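Long-range contacts in major capsid protein (Paramecium bursaria Chlorella virus 1, PDB 5TIQ), which self-assembles as trimers into the large icosahedral capsid of an algal DNA virus, of which it is the major component: residues L309-S314 against L380-C385; Q58-G63 against V205-L210; Q229-G234 against N253-T258. One frame throughout, in Å; residues are numbered along the deposited sequence.

How the contacts relate
Following the chain from its N terminus, contact 2 comes first: it closes a span of 141 residues by bringing the loop after strand 54-58 onto strand 200-210, within the first jelly roll of the double-jelly-roll subunit. Contact 3 closes an excursion of 18 residues between residues 229-234 and 253-258, and contact 1 then brings residues 309-314 and 380-385, on strands 312-319 and 376-387, together across 65 intervening residues; both belong to the second jelly roll. The three closures follow in series, neither nested nor crossed. Contacts 1 and 2 lie on opposite sides of the chain's centre, their own centres about 48 Å apart, whereas contacts 1 and 3 approach to about 10 Å between nearest atoms.

Contact 1: residues L309-S314 against L380-C385; sequences LAVLDS and LTYKTC. With HG (mercury (II) ion), chain L.
Thr-381 O accepts two successive backbone N-H groups, from Asp-313 N at 2.9 Å and Ser-314 N at 3.1 Å, which makes this a classic beta bulge between antiparallel strands of the second jelly roll. The bond from Asp-313 lies in the carbonyl plane and is bent, while that from Ser-314 is straighter and tilted from the plane; Thr-381 N returns a bond to Ser-314 O. Beyond the bulge, Lys-383 N meets Val-311 O at 2.9 Å in a nearly linear bond (172° at the hydrogen). The Lys-383 side chain then runs on alongside the opposite backbone, away from the bulge. With CG beside its own backbone N (chi1 -58°) and the rest fully extended, Lys-383 CG passes 3.6 Å from Asp-313 CB, and its NZ reaches Ala-310 O at 3.1 Å from above the carbonyl plane.

On the apolar side Leu-312 and Leu-380 cross at about a right angle, CD1 of Leu-312 lying 3.7 Å from CD2 of Leu-380. Val-311 CG1 adds a looser touch on Tyr-382 CD1, and Phe-265 of strand 257-266 packs against both leucines and the tyrosine. On the other side a water bridges Ser-314 OG and Thr-381 OG1.

The second shell fixes the polar ends: Asp-313 forms a salt bridge with Lys-329 and a hydrogen bond with Gln-245, which also binds Tyr-382 O, while Tyr-382 OH bonds to Gln-248. At the far end Cys-385 holds a mercury ion through SG at 2.7 Å, sulfur being a favoured ligand of this soft metal, and also through its carbonyl O. Asp-313 and Lys-383 do not pair with each other; the buried ammonium of Lys-383 has Glu-307 as its salt-bridge partner, which together with Ala-310 O would probably favour its charged form.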
loop_
_atom_site.group_PDB
_atom_site.type_symbol
_atom_site.label_atom_id
_atom_site.label_comp_id
_atom_site.label_asym_id
_atom_site.label_seq_id
_atom_site.Cartn_x
_atom_site.Cartn_y
_atom_site.Cartn_z
ATOM N N LEU A 309 19.795 -16.796 6.335
ATOM C CA LEU A 309 20.328 -17.299 5.077
ATOM C C LEU A 309 21.097 -16.245 4.288
ATOM O O LEU A 309 21.586 -16.547 3.195
ATOM C CB LEU A 309 19.190 -17.863 4.218
ATOM C CG LEU A 309 18.377 -19.000 4.846
ATOM C CD1 LEU A 309 17.229 -19.411 3.938
ATOM C CD2 LEU A 309 19.264 -20.193 5.160
ATOM N N ALA A 310 21.215 -15.026 4.807
ATOM C CA ALA A 310 22.018 -13.989 4.176
ATOM C C ALA A 310 23.463 -14.087 4.648
ATOM O O ALA A 310 23.738 -14.496 5.779
ATOM C CB ALA A 310 21.456 -12.600 4.482
ATOM N N VAL A 311 24.389 -13.700 3.771
ATOM C CA VAL A 311 25.809 -13.935 4.015
ATOM C C VAL A 311 26.524 -12.741 4.644
ATOM O O VAL A 311 27.570 -12.933 5.282
ATOM C CB VAL A 311 26.521 -14.354 2.710
ATOM C CG1 VAL A 311 26.712 -13.159 1.781
ATOM C CG2 VAL A 311 27.852 -15.040 3.011
ATOM N N LEU A 312 25.996 -11.529 4.499
ATOM C CA LEU A 312 26.687 -10.341 4.985
ATOM C C LEU A 312 26.443 -10.171 6.480
ATOM O O LEU A 312 25.292 -10.082 6.921
ATOM C CB LEU A 312 26.226 -9.104 4.216
ATOM C CG LEU A 312 26.979 -7.808 4.523
ATOM C CD1 LEU A 312 28.445 -7.936 4.129
ATOM C CD2 LEU A 312 26.329 -6.626 3.819
ATOM N N ASP A 313 27.523 -10.125 7.259
ATOM C CA ASP A 313 27.423 -9.914 8.699
ATOM C C ASP A 313 27.390 -8.433 9.056
ATOM O O ASP A 313 26.539 -7.999 9.839
ATOM C CB ASP A 313 28.589 -10.596 9.422
ATOM C CG ASP A 313 28.641 -10.250 10.903
ATOM O OD1 ASP A 313 27.595 -10.341 11.581
ATOM O OD2 ASP A 313 29.734 -9.891 11.392
ATOM N N SER A 314 28.313 -7.650 8.504
ATOM C CA SER A 314 28.385 -6.231 8.806
ATOM C C SER A 314 28.988 -5.506 7.614
ATOM O O SER A 314 29.625 -6.114 6.753
ATOM C CB SER A 314 29.209 -5.973 10.072
ATOM O OG SER A 314 30.591 -6.182 9.834
ATOM N N LEU A 380 33.327 -4.843 3.953
ATOM C CA LEU A 380 32.415 -5.952 4.191
ATOM C C LEU A 380 33.034 -6.965 5.141
ATOM O O LEU A 380 34.234 -7.249 5.070
ATOM C CB LEU A 380 32.043 -6.645 2.877
ATOM C CG LEU A 380 31.418 -5.747 1.813
ATOM C CD1 LEU A 380 31.174 -6.524 0.532
ATOM C CD2 LEU A 380 30.120 -5.149 2.338
ATOM N N THR A 381 32.201 -7.506 6.025
ATOM C CA THR A 381 32.559 -8.629 6.878
ATOM C C THR A 381 31.464 -9.672 6.741
ATOM O O THR A 381 30.279 -9.348 6.870
ATOM C CB THR A 381 32.716 -8.206 8.343
ATOM O OG1 THR A 381 33.780 -7.256 8.458
ATOM C CG2 THR A 381 33.036 -9.413 9.215
ATOM N N TYR A 382 31.853 -10.913 6.474
ATOM C CA TYR A 382 30.907 -11.974 6.173
ATOM C C TYR A 382 30.684 -12.866 7.386
ATOM O O TYR A 382 31.556 -13.008 8.249
ATOM C CB TYR A 382 31.394 -12.812 4.987
ATOM C CG TYR A 382 31.514 -12.016 3.709
ATOM C CD1 TYR A 382 30.384 -11.660 2.985
ATOM C CD2 TYR A 382 32.753 -11.611 3.230
ATOM C CE1 TYR A 382 30.483 -10.929 1.821
ATOM C CE2 TYR A 382 32.862 -10.880 2.062
ATOM C CZ TYR A 382 31.721 -10.541 1.364
ATOM O OH TYR A 382 31.815 -9.811 0.203
ATOM N N LYS A 383 29.493 -13.454 7.451
ATOM C CA LYS A 383 29.199 -14.422 8.492
ATOM C C LYS A 383 30.044 -15.679 8.304
ATOM O O LYS A 383 30.570 -15.958 7.221
ATOM C CB LYS A 383 27.717 -14.788 8.488
ATOM C CG LYS A 383 26.778 -13.606 8.673
ATOM C CD LYS A 383 25.327 -14.048 8.589
ATOM C CE LYS A 383 24.375 -12.869 8.653
ATOM N NZ LYS A 383 22.961 -13.308 8.534
ATOM N N THR A 384 30.170 -16.445 9.383
ATOM C CA THR A 384 30.867 -17.728 9.343
ATOM C C THR A 384 29.881 -18.779 8.852
ATOM O O THR A 384 28.993 -19.207 9.592
ATOM C CB THR A 384 31.420 -18.079 10.719
ATOM O OG1 THR A 384 32.296 -17.035 11.160
ATOM C CG2 THR A 384 32.189 -19.387 10.664
ATOM N N CYS A 385 30.033 -19.198 7.594
ATOM C CA CYS A 385 29.111 -20.152 6.975
ATOM C C CYS A 385 29.431 -21.563 7.471
ATOM O O CYS A 385 29.992 -22.405 6.766
ATOM C CB CYS A 385 29.189 -20.061 5.457
ATOM S SG CYS A 385 30.867 -19.864 4.814
HETATM HG HG HG L . 31.376 -22.437 4.324
HETATM O O HOH W 1 32.706 -4.303 8.339
#

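Contact 2: residues Q58-G63 against V205-L210; sequences QISRNG and VDYIFL
The Tyr-207 ring takes Asn-62 CB over the centre of one face, in a CH-pi contact 4.2 Å from CB to the ring centroid and only 11° off the normal. Ser-60 O sits at the edge of the same ring, near its plane, and accepts a hydrogen bond from the phenol: Tyr-207 OH to Ser-60 O is 2.6 Å. The Asn-62 amide stands steeply to the ring, the two planes 76° apart. Next along the strand, the Phe-209 ring receives Gly-63 CA over one face, 4.2 Å from CA to the centroid, while Asn-62 O approaches its CE2 obliquely at 3.4 Å. The loop residues 62 and 63 thus lie across two aromatic rings in turn, and Gly-63, having no side chain, lets its backbone pack beside Tyr-207 CB and CD2.

Apolar contacts complete the packing on the Ile-59 side. Ile-59 CG2, anti to the backbone N, is 4.1 Å from Tyr-207 CZ, whereas the other branch carries CD1 to within 3.7 Å of Val-205 CG2.

Gln-43 binds Ser-60 N and reaches Tyr-207 OH in a weak hydrogen bond, linking loop and strand a second time. The loop itself joins strands 54-58 and 65-76, which belong to different sheets of the jelly roll, and here it folds over the C-terminal half of strand 200-210. That strand pairs with strands 36-42 and 65-76; Ile-41 and Ile-66 pack on Tyr-207, while Leu-210 leads toward helix 212-220 and Phe-209 packs on Gly-3 of a neighbouring subunit.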
loop_
_atom_site.group_PDB
_atom_site.type_symbol
_atom_site.label_atom_id
_atom_site.label_comp_id
_atom_site.label_asym_id
_atom_site.label_seq_id
_atom_site.Cartn_x
_atom_site.Cartn_y
_atom_site.Cartn_z
ATOM N N GLN A 58 14.289 1.308 -33.194
ATOM C CA GLN A 58 14.319 2.758 -33.336
ATOM C C GLN A 58 12.898 3.287 -33.187
ATOM O O GLN A 58 12.024 2.960 -33.998
ATOM C CB GLN A 58 14.914 3.163 -34.683
ATOM C CG GLN A 58 14.988 4.662 -34.908
ATOM C CD GLN A 58 15.608 5.011 -36.243
ATOM O OE1 GLN A 58 15.092 5.846 -36.983
ATOM N NE2 GLN A 58 16.727 4.367 -36.558
ATOM N N ILE A 59 12.674 4.102 -32.153
ATOM C CA ILE A 59 11.329 4.575 -31.836
ATOM C C ILE A 59 10.791 5.388 -33.005
ATOM O O ILE A 59 11.417 6.359 -33.449
ATOM C CB ILE A 59 11.332 5.397 -30.543
ATOM C CG1 ILE A 59 12.018 4.631 -29.409
ATOM C CG2 ILE A 59 9.914 5.769 -30.146
ATOM C CD1 ILE A 59 11.327 3.350 -29.026
ATOM N N SER A 60 9.628 4.990 -33.514
ATOM C CA SER A 60 8.989 5.741 -34.582
ATOM C C SER A 60 8.426 7.055 -34.044
ATOM O O SER A 60 8.109 7.190 -32.859
ATOM C CB SER A 60 7.878 4.913 -35.230
ATOM O OG SER A 60 6.898 4.547 -34.273
ATOM N N ARG A 61 8.291 8.028 -34.938
ATOM C CA ARG A 61 7.911 9.387 -34.553
ATOM C C ARG A 61 6.434 9.643 -34.844
ATOM O O ARG A 61 6.058 10.488 -35.656
ATOM C CB ARG A 61 8.806 10.398 -35.261
ATOM C CG ARG A 61 10.279 10.159 -35.001
ATOM C CD ARG A 61 11.141 11.273 -35.550
ATOM N NE ARG A 61 12.370 11.396 -34.774
ATOM C CZ ARG A 61 12.497 12.176 -33.707
ATOM N NH1 ARG A 61 11.473 12.912 -33.296
ATOM N NH2 ARG A 61 13.649 12.224 -33.054
ATOM N N ASN A 62 5.588 8.882 -34.151
ATOM C CA ASN A 62 4.147 9.021 -34.320
ATOM C C ASN A 62 3.588 10.170 -33.491
ATOM O O ASN A 62 2.714 10.908 -33.958
ATOM C CB ASN A 62 3.454 7.715 -33.948
ATOM C CG ASN A 62 4.013 6.534 -34.701
ATOM O OD1 ASN A 62 5.020 5.951 -34.299
ATOM N ND2 ASN A 62 3.368 6.171 -35.801
ATOM N N GLY A 63 4.071 10.334 -32.263
ATOM C CA GLY A 63 3.542 11.357 -31.386
ATOM C C GLY A 63 4.562 12.395 -30.979
ATOM O O GLY A 63 5.693 12.395 -31.472
ATOM N N VAL A 205 5.279 1.351 -27.293
ATOM C CA VAL A 205 5.627 2.649 -26.729
ATOM C C VAL A 205 4.365 3.497 -26.668
ATOM O O VAL A 205 3.636 3.604 -27.661
ATOM C CB VAL A 205 6.720 3.351 -27.556
ATOM C CG1 VAL A 205 7.017 4.731 -26.990
ATOM C CG2 VAL A 205 7.977 2.500 -27.599
ATOM N N ASP A 206 4.113 4.097 -25.507
ATOM C CA ASP A 206 2.978 4.992 -25.327
ATOM C C ASP A 206 3.370 6.402 -25.751
ATOM O O ASP A 206 4.360 6.954 -25.260
ATOM C CB ASP A 206 2.502 4.987 -23.873
ATOM C CG ASP A 206 1.731 3.727 -23.515
ATOM O OD1 ASP A 206 2.004 2.663 -24.110
ATOM O OD2 ASP A 206 0.840 3.807 -22.646
ATOM N N TYR A 207 2.598 6.974 -26.666
ATOM C CA TYR A 207 2.854 8.307 -27.184
ATOM C C TYR A 207 1.862 9.305 -26.605
ATOM O O TYR A 207 0.701 8.975 -26.344
ATOM C CB TYR A 207 2.767 8.330 -28.711
ATOM C CG TYR A 207 3.868 7.568 -29.408
ATOM C CD1 TYR A 207 3.813 6.184 -29.533
ATOM C CD2 TYR A 207 4.957 8.232 -29.956
ATOM C CE1 TYR A 207 4.818 5.482 -30.177
ATOM C CE2 TYR A 207 5.966 7.540 -30.602
ATOM C CZ TYR A 207 5.892 6.165 -30.708
ATOM O OH TYR A 207 6.894 5.473 -31.353
ATOM N N ILE A 208 2.336 10.530 -26.407
ATOM C CA ILE A 208 1.504 11.659 -26.010
ATOM C C ILE A 208 1.326 12.559 -27.222
ATOM O O ILE A 208 2.311 12.953 -27.860
ATOM C CB ILE A 208 2.124 12.438 -24.837
ATOM C CG1 ILE A 208 2.427 11.503 -23.665
ATOM C CG2 ILE A 208 1.195 13.557 -24.398
ATOM C CD1 ILE A 208 1.212 10.802 -23.115
ATOM N N PHE A 209 0.078 12.882 -27.542
ATOM C CA PHE A 209 -0.245 13.822 -28.607
ATOM C C PHE A 209 -0.648 15.147 -27.973
ATOM O O PHE A 209 -1.614 15.200 -27.205
ATOM C CB PHE A 209 -1.366 13.284 -29.497
ATOM C CG PHE A 209 -0.999 12.035 -30.247
ATOM C CD1 PHE A 209 -1.131 10.789 -29.654
ATOM C CD2 PHE A 209 -0.527 12.107 -31.548
ATOM C CE1 PHE A 209 -0.796 9.639 -30.346
ATOM C CE2 PHE A 209 -0.187 10.962 -32.244
ATOM C CZ PHE A 209 -0.323 9.726 -31.641
ATOM N N LEU A 210 0.090 16.206 -28.289
ATOM C CA LEU A 210 -0.083 17.501 -27.650
ATOM C C LEU A 210 -0.893 18.443 -28.531
ATOM O O LEU A 210 -0.911 18.317 -29.758
ATOM C CB LEU A 210 1.271 18.138 -27.330
ATOM C CG LEU A 210 2.172 17.380 -26.355
ATOM C CD1 LEU A 210 3.543 18.032 -26.293
ATOM C CD2 LEU A 210 1.534 17.314 -24.973
#

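Contact 3: residues Q229-G234 against N253-T258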
loop_
_atom_site.group_PDB
_atom_site.type_symbol
_atom_site.label_atom_id
_atom_site.label_comp_id
_atom_site.label_asym_id
_atom_site.label_seq_id
_atom_site.Cartn_x
_atom_site.Cartn_y
_atom_site.Cartn_z
ATOM N N GLN A 229 20.029 7.970 -13.666
ATOM C CA GLN A 229 20.783 6.940 -14.364
ATOM C C GLN A 229 21.131 5.814 -13.401
ATOM O O GLN A 229 21.056 5.966 -12.180
ATOM C CB GLN A 229 22.075 7.496 -14.976
ATOM C CG GLN A 229 21.867 8.535 -16.053
ATOM C CD GLN A 229 23.175 9.103 -16.540
ATOM O OE1 GLN A 229 23.928 9.698 -15.771
ATOM N NE2 GLN A 229 23.464 8.910 -17.821
ATOM N N LEU A 230 21.532 4.682 -13.973
ATOM C CA LEU A 230 21.977 3.523 -13.214
ATOM C C LEU A 230 23.461 3.279 -13.459
ATOM O O LEU A 230 23.915 3.278 -14.608
ATOM C CB LEU A 230 21.181 2.273 -13.589
ATOM C CG LEU A 230 21.502 1.037 -12.744
ATOM C CD1 LEU A 230 20.943 1.175 -11.331
ATOM C CD2 LEU A 230 20.993 -0.232 -13.420
ATOM N N GLN A 231 24.208 3.071 -12.380
ATOM C CA GLN A 231 25.611 2.692 -12.447
ATOM C C GLN A 231 25.768 1.320 -11.811
ATOM O O GLN A 231 25.241 1.074 -10.721
ATOM C CB GLN A 231 26.488 3.720 -11.731
ATOM C CG GLN A 231 26.516 5.083 -12.400
ATOM C CD GLN A 231 27.221 6.122 -11.556
ATOM O OE1 GLN A 231 28.449 6.168 -11.503
ATOM N NE2 GLN A 231 26.445 6.957 -10.881
ATOM N N PHE A 232 26.499 0.431 -12.480
ATOM C CA PHE A 232 26.636 -0.942 -12.022
ATOM C C PHE A 232 28.081 -1.399 -12.144
ATOM O O PHE A 232 28.734 -1.153 -13.162
ATOM C CB PHE A 232 25.726 -1.889 -12.815
ATOM C CG PHE A 232 26.099 -3.337 -12.685
ATOM C CD1 PHE A 232 26.039 -3.977 -11.456
ATOM C CD2 PHE A 232 26.513 -4.062 -13.790
ATOM C CE1 PHE A 232 26.384 -5.311 -11.333
ATOM C CE2 PHE A 232 26.859 -5.395 -13.674
ATOM C CZ PHE A 232 26.795 -6.020 -12.442
ATOM N N THR A 233 28.568 -2.067 -11.098
ATOM C CA THR A 233 29.887 -2.694 -11.102
ATOM C C THR A 233 29.768 -4.086 -10.498
ATOM O O THR A 233 29.294 -4.233 -9.367
ATOM C CB THR A 233 30.908 -1.857 -10.324
ATOM O OG1 THR A 233 30.981 -0.545 -10.894
ATOM C CG2 THR A 233 32.282 -2.510 -10.386
ATOM N N GLY A 234 30.192 -5.102 -11.248
ATOM C CA GLY A 234 30.108 -6.476 -10.804
ATOM C C GLY A 234 31.439 -6.977 -10.282
ATOM O O GLY A 234 32.436 -6.989 -11.008
ATOM N N ASN A 253 33.664 2.633 -7.902
ATOM C CA ASN A 253 33.917 3.487 -9.060
ATOM C C ASN A 253 32.585 4.045 -9.559
ATOM O O ASN A 253 32.003 3.574 -10.536
ATOM C CB ASN A 253 34.651 2.703 -10.145
ATOM C CG ASN A 253 35.017 3.560 -11.336
ATOM O OD1 ASN A 253 35.105 4.783 -11.231
ATOM N ND2 ASN A 253 35.233 2.920 -12.480
ATOM N N PHE A 254 32.101 5.072 -8.864
ATOM C CA PHE A 254 30.846 5.730 -9.194
ATOM C C PHE A 254 31.079 7.221 -9.402
ATOM O O PHE A 254 32.107 7.770 -9.000
ATOM C CB PHE A 254 29.795 5.511 -8.098
ATOM C CG PHE A 254 29.312 4.095 -7.996
ATOM C CD1 PHE A 254 29.115 3.334 -9.136
ATOM C CD2 PHE A 254 29.057 3.522 -6.763
ATOM C CE1 PHE A 254 28.667 2.029 -9.049
ATOM C CE2 PHE A 254 28.610 2.218 -6.668
ATOM C CZ PHE A 254 28.415 1.470 -7.815
ATOM N N ASN A 255 30.100 7.874 -10.030
ATOM C CA ASN A 255 30.173 9.300 -10.320
ATOM C C ASN A 255 28.802 9.932 -10.118
ATOM O O ASN A 255 27.800 9.243 -9.907
ATOM C CB ASN A 255 30.671 9.564 -11.751
ATOM C CG ASN A 255 32.098 9.090 -11.971
ATOM O OD1 ASN A 255 33.053 9.741 -11.545
ATOM N ND2 ASN A 255 32.248 7.953 -12.638
ATOM N N HIS A 256 28.780 11.275 -10.177
ATOM C CA HIS A 256 27.585 12.117 -10.160
ATOM C C HIS A 256 26.935 12.155 -8.781
ATOM O O HIS A 256 27.223 11.301 -7.931
ATOM C CB HIS A 256 26.565 11.632 -11.195
ATOM C CG HIS A 256 27.131 11.464 -12.568
ATOM N ND1 HIS A 256 27.569 12.527 -13.327
ATOM C CD2 HIS A 256 27.325 10.356 -13.321
ATOM C CE1 HIS A 256 28.013 12.080 -14.489
ATOM N NE2 HIS A 256 27.875 10.767 -14.511
ATOM N N PRO A 257 26.070 13.136 -8.516
ATOM C CA PRO A 257 25.273 13.106 -7.281
ATOM C C PRO A 257 24.393 11.867 -7.246
ATOM O O PRO A 257 23.499 11.696 -8.078
ATOM C CB PRO A 257 24.442 14.393 -7.369
ATOM C CG PRO A 257 25.243 15.295 -8.249
ATOM C CD PRO A 257 25.881 14.393 -9.262
ATOM N N THR A 258 24.651 11.002 -6.270
ATOM C CA THR A 258 24.039 9.682 -6.197
ATOM C C THR A 258 23.013 9.637 -5.072
ATOM O O THR A 258 23.301 10.050 -3.943
ATOM C CB THR A 258 25.115 8.612 -5.999
ATOM O OG1 THR A 258 25.979 8.606 -7.140
ATOM C CG2 THR A 258 24.495 7.235 -5.836
HETATM O O HOH W 2 31.956 0.784 -8.267
#
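Gln-231 faces the backbone of Asn-255 with its amide and grips it at two points, within the second jelly roll of the subunit. Gln-231 OE1 accepts Asn-255 N at 2.8 Å, the N-H lying in the carbonyl plane on a lone pair, and its NE2 gives a bond to Asn-255 O, also 2.8 Å, with the acceptor close to the amide plane. One side-chain amide therefore satisfies both the N-H and the C=O of a single loop residue, much as a neighbouring strand would, and the pair of bonds fixes the rotation of the amide. The reach comes from a chain whose CG lies beside the backbone N (chi1 -66°) and which stays extended beyond CG. Asn-419, whose OD1 takes a further bond from NE2, steadies the amide from strand 412-426; the glutamine thus ties strand 223-236 to the loop leading into 257-266, both of these strands pairing with 412-426.

Phe-254 turns its ring back toward the strand, where CD1 rests 3.7 Å from Gln-231 CB and CE1 comes 3.9 Å from Thr-233 OG1; both approaches are oblique, and the threonine and phenylalanine side chains slant across one another. Ile-415 and Ala-417 of strand 412-426 pack on the same phenylalanine. Farther along, the His-256 ring points an edge toward Gln-231 NE2 without bonding to it, and its ND1 is instead hydrogen-bonded to Gln-13 of a neighbouring subunit, bringing the trimer interface to the end of this contact. A water joins the two segments at the opposite end: it accepts from Asn-253 N and lies 3.1 Å from Thr-233 OG1. The oxygen of this water also sits over one face of the Phe-254 ring, 3.5 Å above the ring plane and displaced toward the rim.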